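Local coordinates for hypothetical protein (Bacteroides fragilis, PDB 4I17), which is of unknown function but, as an exported protein built of TPR repeats, probably serves as a scaffold for binding other proteins, at residues K149-G160 with Y202-R213. Sequence-based numbering, arbitrary orientation. Where two conformers were deposited one is given.
With SO4 (sulfate ion), chain D; SO4 (sulfate ion), chain B.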
# COMPACT_ATOMS: atom_id res chain seq x y z
N LYS A 149 7.49 12.64 -1.84
CA LYS A 149 6.63 13.81 -2.11
C LYS A 149 5.66 13.52 -3.28
O LYS A 149 4.53 13.99 -3.27
CB LYS A 149 7.50 15.02 -2.47
CG LYS A 149 8.25 15.63 -1.30
CD LYS A 149 9.11 16.85 -1.72
CE LYS A 149 8.30 18.05 -2.19
NZ LYS A 149 9.16 19.11 -2.78
N LYS A 150 6.10 12.74 -4.28
CA LYS A 150 5.27 12.39 -5.44
C LYS A 150 4.06 11.56 -5.03
O LYS A 150 2.93 11.86 -5.44
CB LYS A 150 6.09 11.64 -6.51
CG LYS A 150 7.28 12.43 -7.09
CD LYS A 150 6.88 13.71 -7.83
CE LYS A 150 8.04 14.66 -8.03
NZ LYS A 150 7.58 15.96 -8.58
N TRP A 151 4.28 10.53 -4.22
CA TRP A 151 3.20 9.66 -3.78
C TRP A 151 2.31 10.38 -2.81
O TRP A 151 1.09 10.14 -2.81
CB TRP A 151 3.75 8.39 -3.19
CG TRP A 151 4.26 7.49 -4.27
CD1 TRP A 151 5.51 7.50 -4.82
CD2 TRP A 151 3.49 6.54 -5.02
NE1 TRP A 151 5.58 6.58 -5.86
CE2 TRP A 151 4.35 5.97 -5.99
CE3 TRP A 151 2.14 6.15 -5.01
CZ2 TRP A 151 3.92 5.02 -6.91
CZ3 TRP A 151 1.74 5.14 -5.87
CH2 TRP A 151 2.62 4.60 -6.81
N LYS A 152 2.89 11.27 -2.00
CA LYS A 152 2.07 12.08 -1.08
C LYS A 152 1.15 12.96 -1.91
O LYS A 152 -0.02 13.15 -1.55
CB LYS A 152 2.95 12.96 -0.20
CG LYS A 152 3.51 12.31 1.05
CD LYS A 152 4.01 13.45 1.96
CE LYS A 152 5.04 13.05 2.98
NZ LYS A 152 4.45 12.27 4.10
N THR A 153 1.69 13.55 -2.98
CA THR A 153 0.91 14.44 -3.84
C THR A 153 -0.31 13.72 -4.39
O THR A 153 -1.38 14.29 -4.39
CB THR A 153 1.75 14.95 -5.01
OG1 THR A 153 2.83 15.71 -4.48
CG2 THR A 153 0.95 15.78 -6.00
N ASP A 154 -0.17 12.48 -4.90
CA ASP A 154 -1.41 11.91 -5.46
C ASP A 154 -2.41 11.39 -4.36
O ASP A 154 -3.62 11.36 -4.63
CB ASP A 154 -1.08 10.88 -6.50
CG ASP A 154 -0.53 11.63 -7.73
OD1 ASP A 154 -1.35 12.14 -8.54
OD2 ASP A 154 0.71 11.81 -7.82
N ALA A 155 -1.95 11.14 -3.12
CA ALA A 155 -2.91 10.83 -2.04
C ALA A 155 -3.67 12.13 -1.68
O ALA A 155 -4.89 12.09 -1.46
CB ALA A 155 -2.17 10.27 -0.84
N LEU A 156 -2.96 13.27 -1.63
CA LEU A 156 -3.59 14.59 -1.32
C LEU A 156 -4.50 15.02 -2.44
O LEU A 156 -5.58 15.56 -2.17
CB LEU A 156 -2.50 15.64 -1.07
CG LEU A 156 -1.71 15.42 0.19
CD1 LEU A 156 -0.46 16.26 0.19
CD2 LEU A 156 -2.54 15.72 1.45
N TYR A 157 -4.09 14.79 -3.70
CA TYR A 157 -4.95 15.13 -4.84
C TYR A 157 -6.24 14.27 -4.80
O TYR A 157 -7.35 14.80 -5.03
CB TYR A 157 -4.12 14.87 -6.10
CG TYR A 157 -4.67 15.26 -7.46
CD1 TYR A 157 -5.80 16.07 -7.58
CD2 TYR A 157 -4.02 14.86 -8.63
CE1 TYR A 157 -6.31 16.41 -8.84
CE2 TYR A 157 -4.52 15.20 -9.88
CZ TYR A 157 -5.65 16.00 -9.98
OH TYR A 157 -6.06 16.35 -11.22
N SER A 158 -6.13 12.97 -4.45
CA SER A 158 -7.30 12.07 -4.33
C SER A 158 -8.22 12.58 -3.21
O SER A 158 -9.42 12.60 -3.41
CB SER A 158 -6.83 10.65 -4.01
OG SER A 158 -6.14 10.10 -5.12
N LEU A 159 -7.64 13.09 -2.09
CA LEU A 159 -8.45 13.66 -0.98
C LEU A 159 -9.14 14.93 -1.44
O LEU A 159 -10.30 15.16 -1.09
CB LEU A 159 -7.55 13.93 0.22
CG LEU A 159 -7.19 12.65 1.00
CD1 LEU A 159 -5.90 12.82 1.78
CD2 LEU A 159 -8.36 12.25 1.94
N GLY A 160 -8.45 15.75 -2.21
CA GLY A 160 -9.05 16.98 -2.76
C GLY A 160 -10.24 16.68 -3.65
O GLY A 160 -11.31 17.29 -3.51
N TYR A 202 -6.45 20.32 1.08
CA TYR A 202 -5.69 19.15 0.59
C TYR A 202 -5.05 19.45 -0.76
O TYR A 202 -3.92 19.06 -1.03
CB TYR A 202 -6.65 17.97 0.41
CG TYR A 202 -7.06 17.29 1.70
CD1 TYR A 202 -6.10 16.86 2.62
CD2 TYR A 202 -8.39 17.00 1.95
CE1 TYR A 202 -6.47 16.17 3.78
CE2 TYR A 202 -8.78 16.31 3.10
CZ TYR A 202 -7.81 15.91 4.02
OH TYR A 202 -8.20 15.24 5.15
N LEU A 203 -5.77 20.13 -1.63
CA LEU A 203 -5.24 20.45 -2.96
C LEU A 203 -4.10 21.44 -2.84
O LEU A 203 -3.08 21.29 -3.52
CB LEU A 203 -6.35 20.97 -3.88
CG LEU A 203 -7.42 19.93 -4.28
CD1 LEU A 203 -8.61 20.61 -4.92
CD2 LEU A 203 -6.84 18.87 -5.27
N GLY A 204 -4.22 22.40 -1.95
CA GLY A 204 -3.15 23.36 -1.69
C GLY A 204 -1.86 22.66 -1.26
O GLY A 204 -0.78 23.02 -1.74
N GLU A 205 -2.00 21.66 -0.38
CA GLU A 205 -0.90 20.83 0.12
C GLU A 205 -0.21 20.09 -1.04
O GLU A 205 1.02 20.02 -1.09
CB GLU A 205 -1.43 19.81 1.13
CG GLU A 205 -1.70 20.34 2.52
CD GLU A 205 -1.89 19.17 3.47
OE1 GLU A 205 -0.88 18.53 3.84
OE2 GLU A 205 -3.06 18.80 3.72
N ALA A 206 -1.00 19.55 -1.99
CA ALA A 206 -0.54 18.81 -3.18
C ALA A 206 0.21 19.74 -4.14
O ALA A 206 1.30 19.39 -4.58
CB ALA A 206 -1.73 18.20 -3.90
N VAL A 207 -0.34 20.95 -4.39
CA VAL A 207 0.29 21.97 -5.25
C VAL A 207 1.68 22.34 -4.67
O VAL A 207 2.66 22.45 -5.41
CB VAL A 207 -0.64 23.22 -5.40
CG1 VAL A 207 0.11 24.39 -6.04
CG2 VAL A 207 -1.90 22.88 -6.20
N THR A 208 1.76 22.54 -3.34
CA THR A 208 3.03 22.89 -2.68
C THR A 208 4.08 21.80 -2.92
O THR A 208 5.22 22.12 -3.27
CB THR A 208 2.77 23.15 -1.20
OG1 THR A 208 1.98 24.34 -1.11
CG2 THR A 208 4.04 23.28 -0.38
N LEU A 209 3.70 20.53 -2.79
CA LEU A 209 4.68 19.46 -3.01
C LEU A 209 5.05 19.27 -4.47
O LEU A 209 6.19 18.90 -4.76
CB LEU A 209 4.11 18.13 -2.48
CG LEU A 209 3.84 18.06 -0.98
CD1 LEU A 209 3.14 16.76 -0.65
CD2 LEU A 209 5.14 18.16 -0.15
N SER A 210 4.09 19.48 -5.40
CA SER A 210 4.30 19.24 -6.83
C SER A 210 3.80 20.41 -7.66
O SER A 210 2.76 20.31 -8.32
CB SER A 210 3.61 17.95 -7.27
OG SER A 210 4.13 16.80 -6.64
N PRO A 211 4.55 21.52 -7.65
CA PRO A 211 4.11 22.71 -8.42
C PRO A 211 4.05 22.45 -9.93
O PRO A 211 3.35 23.17 -10.63
CB PRO A 211 5.13 23.80 -8.07
CG PRO A 211 6.00 23.25 -7.03
CD PRO A 211 5.81 21.78 -6.91
N ASN A 212 4.71 21.39 -10.44
CA ASN A 212 4.67 21.06 -11.88
C ASN A 212 3.34 20.42 -12.30
O ASN A 212 3.09 20.28 -13.49
CB ASN A 212 5.79 20.08 -12.21
CG ASN A 212 5.69 18.83 -11.38
OD1 ASN A 212 5.79 18.87 -10.13
ND2 ASN A 212 5.44 17.72 -12.02
N ARG A 213 2.52 19.98 -11.33
CA ARG A 213 1.26 19.29 -11.64
C ARG A 213 0.17 20.34 -11.82
O ARG A 213 -0.60 20.63 -10.91
CB ARG A 213 0.91 18.30 -10.52
CG ARG A 213 1.91 17.15 -10.33
CD ARG A 213 1.78 16.04 -11.36
NE ARG A 213 0.47 15.36 -11.33
CZ ARG A 213 0.13 14.45 -10.42
NH1 ARG A 213 0.96 14.13 -9.44
NH2 ARG A 213 -1.06 13.86 -10.48
S SO4 D . 10.24 12.27 -4.40
O1 SO4 D . 9.55 11.00 -4.65
O2 SO4 D . 10.14 12.68 -2.98
O3 SO4 D . 11.65 12.12 -4.76
O4 SO4 D . 9.65 13.32 -5.22
S SO4 B . 5.51 13.83 -11.71
O1 SO4 B . 4.41 13.14 -11.03
O2 SO4 B . 6.62 12.90 -11.89
O3 SO4 B . 5.07 14.32 -13.01
O4 SO4 B . 5.93 14.95 -10.88
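Leu156 plugs the interface between two antiparallel helices, 149-160 and 202-209, whose axes close to 7.9 Å. From the backbone outward, its CB lies against the methyl of Ala206, 3.9 Å from that CB; CD1 reaches CD1 of Leu209 and the CB of Glu205; CD2 turns the other way, to the ring atom CD1 of Tyr202. It is a knob in the hole formed by Tyr202, Glu205, Ala206 and Leu209, and Leu209 returns the packing by sitting among Lys149, Lys152, Thr153 and Leu156. Farther along, Leu159 sets its CB over one face of the Tyr202 ring, 3.8 Å from the centroid, a CH-pi contact; the phenol OH is hydrogen-bonded to Glu137 of helix 133-143. Gly160 lets the helices draw close, its CA 3.7 Å from Leu203 CG.

Where helix 202-209 ends, the contact turns polar. Thr153 has its hydroxyl beside its own backbone N (chi1 -63°), which lets OG1 donate back to Lys149 O while lying 2.7 Å from Ser210 OG. Arg213, last residue of the type I turn from Ser210 and N-cap of helix 214-224, folds back through bends at chi2 and chi3 and grips Asp154 end-on: NH2 meets OD1 at 2.6 Å on its syn lone pair, NH1 meets OD2 at 2.8 Å, and the carboxylate and guanidinium planes are nearly coplanar, 21° apart. The edge of Tyr157 borders NH2.

One sulfate oxygen, probably from the crystallisation liquor, accepts hydrogen bonds from Asn212 ND2 and, in one of two Lys150 conformers, from Lys150 NZ. Chemically, then, an apolar core of leucines, Ala206 and Tyr202 packs two antiparallel helices, the pairing TPR proteins are built from, while a two-pronged salt bridge ties the turn before helix 214-224 to helix 149-160.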